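Local coordinates for protein Mn transporter subunit (Synechocystis sp. PCC 6803, PDB 3UJP) that probably captures manganese in the periplasm, as the solute-binding subunit of an ABC-type transporter, and hands it on for uptake into the cell, at residues L41-Q46 and A166-Q171; D51-E56 and V151-D156. One frame throughout, in Å; residues are numbered along the deposited sequence.

Contact 1. Residues L41-Q46 and A166-Q171; sequences LADMVQ and AVYSEQ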
loop_
_atom_site.group_PDB
_atom_site.type_symbol
_atom_site.label_atom_id
_atom_site.label_comp_id
_atom_site.label_asym_id
_atom_site.label_seq_id
_atom_site.Cartn_x
_atom_site.Cartn_y
_atom_site.Cartn_z
ATOM N N LEU A 41 2.367 14.688 9.700
ATOM C CA LEU A 41 2.000 13.604 10.592
ATOM C C LEU A 41 1.944 12.274 9.842
ATOM O O LEU A 41 2.245 11.223 10.408
ATOM C CB LEU A 41 0.668 13.873 11.269
ATOM C CG LEU A 41 0.686 14.847 12.429
ATOM C CD1 LEU A 41 -0.525 14.621 13.313
ATOM C CD2 LEU A 41 1.969 14.672 13.209
ATOM N N ALA A 42 1.560 12.300 8.571
ATOM C CA ALA A 42 1.398 11.035 7.850
ATOM C C ALA A 42 2.727 10.281 7.693
ATOM O O ALA A 42 2.764 9.058 7.834
ATOM C CB ALA A 42 0.689 11.239 6.499
ATOM N N ASP A 43 3.811 11.022 7.429
ATOM C CA ASP A 43 5.153 10.456 7.260
ATOM C C ASP A 43 5.767 10.008 8.579
ATOM O O ASP A 43 6.425 8.987 8.627
ATOM C CB ASP A 43 6.072 11.459 6.581
ATOM C CG ASP A 43 7.496 10.951 6.459
ATOM O OD1 ASP A 43 7.749 10.097 5.580
ATOM O OD2 ASP A 43 8.368 11.404 7.241
ATOM N N MET A 44 5.557 10.783 9.638
ATOM C CA MET A 44 5.966 10.394 10.987
ATOM C C MET A 44 5.303 9.107 11.470
ATOM O O MET A 44 5.956 8.279 12.103
ATOM C CB MET A 44 5.611 11.469 11.996
ATOM C CG MET A 44 6.245 12.786 11.749
ATOM S SD MET A 44 6.014 13.868 13.180
ATOM C CE MET A 44 6.232 12.723 14.541
ATOM N N VAL A 45 4.004 8.932 11.223
ATOM C CA VAL A 45 3.370 7.702 11.682
ATOM C C VAL A 45 3.719 6.560 10.740
ATOM O O VAL A 45 4.026 5.453 11.189
ATOM C CB VAL A 45 1.836 7.812 11.895
ATOM C CG1 VAL A 45 1.497 9.001 12.769
ATOM C CG2 VAL A 45 1.109 7.898 10.589
ATOM N N GLN A 46 3.701 6.829 9.438
ATOM C CA GLN A 46 4.077 5.793 8.487
ATOM C C GLN A 46 5.455 5.257 8.869
ATOM O O GLN A 46 5.811 4.124 8.542
ATOM C CB GLN A 46 4.028 6.295 7.033
ATOM C CG GLN A 46 4.847 5.449 6.034
ATOM C CD GLN A 46 4.165 4.131 5.576
ATOM O OE1 GLN A 46 3.636 3.349 6.382
ATOM N NE2 GLN A 46 4.204 3.882 4.261
ATOM N N ALA A 166 11.898 2.891 17.986
ATOM C CA ALA A 166 13.307 2.878 18.375
ATOM C C ALA A 166 14.191 3.492 17.287
ATOM O O ALA A 166 14.889 4.489 17.512
ATOM C CB ALA A 166 13.742 1.442 18.657
ATOM N N VAL A 167 14.157 2.871 16.110
ATOM C CA VAL A 167 14.913 3.325 14.955
ATOM C C VAL A 167 14.542 4.755 14.532
ATOM O O VAL A 167 15.399 5.535 14.171
ATOM C CB VAL A 167 14.729 2.357 13.765
ATOM C CG1 VAL A 167 15.208 2.975 12.453
ATOM C CG2 VAL A 167 15.423 1.057 14.045
ATOM N N TYR A 168 13.269 5.123 14.569
ATOM C CA TYR A 168 12.904 6.488 14.186
ATOM C C TYR A 168 13.369 7.446 15.289
ATOM O O TYR A 168 13.935 8.494 14.996
ATOM C CB TYR A 168 11.395 6.606 13.896
ATOM C CG TYR A 168 11.030 7.768 13.007
ATOM C CD1 TYR A 168 11.685 7.966 11.811
ATOM C CD2 TYR A 168 10.020 8.674 13.356
ATOM C CE1 TYR A 168 11.352 9.047 10.966
ATOM C CE2 TYR A 168 9.687 9.762 12.527
ATOM C CZ TYR A 168 10.353 9.941 11.324
ATOM O OH TYR A 168 10.059 11.007 10.478
ATOM N N SER A 169 13.152 7.085 16.551
ATOM C CA SER A 169 13.592 7.929 17.663
ATOM C C SER A 169 15.077 8.226 17.520
ATOM O O SER A 169 15.537 9.347 17.720
ATOM C CB SER A 169 13.344 7.250 19.014
ATOM O OG SER A 169 11.967 7.183 19.339
ATOM N N GLU A 170 15.822 7.190 17.165
ATOM C CA GLU A 170 17.259 7.286 17.042
ATOM C C GLU A 170 17.704 8.183 15.900
ATOM O O GLU A 170 18.702 8.869 16.010
ATOM C CB GLU A 170 17.846 5.903 16.830
ATOM C CG GLU A 170 19.086 5.954 15.977
ATOM C CD GLU A 170 19.533 4.591 15.511
ATOM O OE1 GLU A 170 18.957 4.076 14.519
ATOM O OE2 GLU A 170 20.473 4.050 16.135
ATOM N N GLN A 171 16.983 8.157 14.792
ATOM C CA GLN A 171 17.349 8.978 13.637
ATOM C C GLN A 171 16.907 10.414 13.839
ATOM O O GLN A 171 17.417 11.313 13.185
ATOM C CB GLN A 171 16.706 8.451 12.359
ATOM C CG GLN A 171 17.117 7.059 11.977
ATOM C CD GLN A 171 16.127 6.442 11.042
ATOM O OE1 GLN A 171 15.139 7.073 10.698
ATOM N NE2 GLN A 171 16.375 5.197 10.626
#
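Tyr168 reaches from helix 158-183 to helix 39-49 and lays its ring beside the backbone at Met44. Its CB already points at the other helix, and with CG anti to the backbone N (chi1 -157°) the ring carries on in that direction. Along the CE2 side the ring comes down obliquely on the backbone: CE2 is 4.0 Å from Met44 O and 4.1 Å from Met44 CA, with Met44 CB a little farther off. Helix 158-183 is probably the long helix that links the two lobes, as in other metal-binding solute-binding proteins of this (cluster A-I) family, and here it packs on the first lobe. Phe284 and Leu285, at the start of helix 284-296, and Val143 of helix 136-153 also pack on the ring. At the tip, OH sits 4.2 Å from Met44 CA and 3.7 Å from Asp43 OD2, too long for a hydrogen bond. That oxygen is instead taken up by the backbone N of Phe284. The Asp43 carboxylate stands at 75° to the ring plane. Cut back to an alanine here, the side chain would no longer span the helices, which would probably leave a gap beside the Met44 backbone and CB and strip Phe284, Leu285 and Val143 of the ring they pack on.

Contact 2. Residues D51-E56 and V151-D156; sequences DKLVVE and VELDPD. With ZN (zinc ion), chain H.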
loop_
_atom_site.group_PDB
_atom_site.type_symbol
_atom_site.label_atom_id
_atom_site.label_comp_id
_atom_site.label_asym_id
_atom_site.label_seq_id
_atom_site.Cartn_x
_atom_site.Cartn_y
_atom_site.Cartn_z
ATOM N N ASP A 51 5.017 -1.602 7.287
ATOM C CA ASP A 51 4.040 -2.230 6.436
ATOM C C ASP A 51 2.970 -2.950 7.260
ATOM O O ASP A 51 2.070 -3.586 6.686
ATOM C CB ASP A 51 4.695 -3.123 5.368
ATOM C CG ASP A 51 5.805 -4.006 5.915
ATOM O OD1 ASP A 51 5.735 -4.481 7.071
ATOM O OD2 ASP A 51 6.762 -4.272 5.165
ATOM N N LYS A 52 3.052 -2.800 8.590
ATOM C CA LYS A 52 2.042 -3.344 9.535
ATOM C C LYS A 52 0.654 -2.650 9.615
ATOM O O LYS A 52 -0.333 -3.323 9.874
ATOM C CB LYS A 52 2.610 -3.464 10.947
ATOM C CG LYS A 52 3.827 -4.327 11.039
ATOM C CD LYS A 52 3.559 -5.710 10.465
ATOM C CE LYS A 52 4.813 -6.571 10.436
ATOM N NZ LYS A 52 5.914 -5.918 9.649
ATOM N N LEU A 53 0.585 -1.326 9.438
ATOM C CA LEU A 53 -0.683 -0.592 9.291
ATOM C C LEU A 53 -0.655 0.145 7.964
ATOM O O LEU A 53 0.367 0.172 7.261
ATOM C CB LEU A 53 -0.879 0.439 10.404
ATOM C CG LEU A 53 -0.851 -0.050 11.856
ATOM C CD1 LEU A 53 -1.201 1.065 12.837
ATOM C CD2 LEU A 53 -1.766 -1.249 12.079
ATOM N N VAL A 54 -1.775 0.758 7.618
ATOM C CA VAL A 54 -1.829 1.506 6.370
ATOM C C VAL A 54 -2.229 2.939 6.654
ATOM O O VAL A 54 -3.385 3.232 6.959
ATOM C CB VAL A 54 -2.722 0.843 5.280
ATOM C CG1 VAL A 54 -3.702 -0.134 5.883
ATOM C CG2 VAL A 54 -3.422 1.902 4.426
ATOM N N VAL A 55 -1.239 3.821 6.575
ATOM C CA VAL A 55 -1.399 5.178 7.025
ATOM C C VAL A 55 -1.819 6.042 5.884
ATOM O O VAL A 55 -1.306 5.896 4.771
ATOM C CB VAL A 55 -0.096 5.707 7.517
ATOM C CG1 VAL A 55 -0.288 7.142 7.934
ATOM C CG2 VAL A 55 0.390 4.841 8.655
ATOM N N GLU A 56 -2.739 6.954 6.155
ATOM C CA GLU A 56 -3.224 7.827 5.112
ATOM C C GLU A 56 -3.497 9.196 5.693
ATOM O O GLU A 56 -3.695 9.335 6.890
ATOM C CB GLU A 56 -4.482 7.223 4.527
ATOM C CG GLU A 56 -5.007 7.887 3.289
ATOM C CD GLU A 56 -6.290 7.211 2.819
ATOM O OE1 GLU A 56 -6.715 6.234 3.497
ATOM O OE2 GLU A 56 -6.868 7.654 1.789
ATOM N N VAL A 151 0.282 0.168 19.746
ATOM C CA VAL A 151 0.351 -1.067 20.531
ATOM C C VAL A 151 -1.043 -1.444 21.051
ATOM O O VAL A 151 -1.411 -2.630 21.055
ATOM C CB VAL A 151 1.340 -0.974 21.705
ATOM C CG1 VAL A 151 2.657 -0.436 21.234
ATOM C CG2 VAL A 151 0.773 -0.100 22.819
ATOM N N GLU A 152 -1.809 -0.432 21.479
ATOM C CA GLU A 152 -3.194 -0.627 21.893
ATOM C C GLU A 152 -4.056 -0.897 20.685
ATOM O O GLU A 152 -4.880 -1.799 20.708
ATOM C CB GLU A 152 -3.726 0.591 22.632
ATOM C CG GLU A 152 -2.897 0.968 23.834
ATOM C CD GLU A 152 -3.354 2.286 24.430
ATOM O OE1 GLU A 152 -4.399 2.792 23.964
ATOM O OE2 GLU A 152 -2.681 2.819 25.348
ATOM N N LEU A 153 -3.866 -0.131 19.619
ATOM C CA LEU A 153 -4.615 -0.421 18.393
ATOM C C LEU A 153 -4.412 -1.872 17.928
ATOM O O LEU A 153 -5.391 -2.607 17.737
ATOM C CB LEU A 153 -4.297 0.543 17.236
ATOM C CG LEU A 153 -5.310 0.271 16.099
ATOM C CD1 LEU A 153 -6.728 0.735 16.499
ATOM C CD2 LEU A 153 -4.937 0.835 14.723
ATOM N N ASP A 154 -3.141 -2.258 17.748
ATOM C CA ASP A 154 -2.745 -3.566 17.198
ATOM C C ASP A 154 -1.668 -4.203 18.046
ATOM O O ASP A 154 -0.513 -4.247 17.649
ATOM C CB ASP A 154 -2.197 -3.412 15.776
ATOM C CG ASP A 154 -2.175 -4.735 14.993
ATOM O OD1 ASP A 154 -2.319 -5.823 15.614
ATOM O OD2 ASP A 154 -2.008 -4.668 13.748
ATOM N N PRO A 155 -2.051 -4.729 19.208
ATOM C CA PRO A 155 -1.077 -5.289 20.143
ATOM C C PRO A 155 -0.366 -6.521 19.564
ATOM O O PRO A 155 0.731 -6.857 20.038
ATOM C CB PRO A 155 -1.941 -5.675 21.347
ATOM C CG PRO A 155 -3.283 -5.955 20.759
ATOM C CD PRO A 155 -3.439 -4.965 19.645
ATOM N N ASP A 156 -0.969 -7.170 18.566
ATOM C CA ASP A 156 -0.344 -8.323 17.920
ATOM C C ASP A 156 1.068 -7.967 17.413
ATOM O O ASP A 156 2.032 -8.704 17.615
ATOM C CB ASP A 156 -1.221 -8.854 16.764
ATOM C CG ASP A 156 -2.552 -9.449 17.234
ATOM O OD1 ASP A 156 -2.735 -9.659 18.455
ATOM O OD2 ASP A 156 -3.413 -9.717 16.365
HETATM ZN ZN ZN H . 7.829 -5.973 6.619
#
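A carboxylate laid against a leucine methyl is the odd feature here: Asp154 OD2 lies 3.8 Å from Leu53 CD2, and no hydrogen bond joins the two segments. The setting is the margin of an alpha/beta lobe with a parallel sheet. Leu53 leads into strand 54-57, which is outermost within this chain, while Asp154 is the residue where the chain drops out of helical geometry after helix 136-153. Leu53 works as a fork. One methyl, CD2, meets the aspartate; the other, CD1, touches Leu153 CD2 at 4.2 Å, the two leucine side chains meeting at a slant. Both leucines also rest on Val34 of the neighbouring strand, and Tyr161 of helix 158-183 packs on Leu53 and Asp154. The side chains of Leu53 and Asp154 run past each other in opposite senses, and OD2 ends up beside CD2. OD2 also receives a weak hydrogen bond from Asn157 ND2, just past the helix end. Lys52 starts toward the helix end but turns back. Bends at chi2 (-55°) and chi4 (-57°) fold its chain round to the preceding residue, where NZ forms a salt bridge with Asp51 OD1 at 3.0 Å, nearly in line with the C-O bond. The same carboxylate binds a zinc ion that Glu30 of a neighbouring subunit also binds, so this corner takes part in a metal link between chains, distinct from the manganese site. With an ammonium and a metal both drawn to it, the Asp51 carboxylate is likely to stay ionised. Its two oxygens both reach the zinc, OD2 at 2.5 Å and OD1 at 2.6 Å.

From the N terminus the chain lays down strand 33-36, turns through helix 39-49, the first side of contact 1, and goes straight on into 51-56, the first side of contact 2. After the rest of the parallel sheet it returns along helix 136-153, whose end closes contact 2; helix 158-183 follows and closes contact 1. The loop of contact 2 is thus nested inside that of contact 1. Their centres are 14 Å apart, and they meet directly where Gln46 CA packs 3.8 Å from Val55 CG2. Together they fasten a helix and an edge of the sheet to two successive long helices, contact 2 lying farther from the centre of the chain.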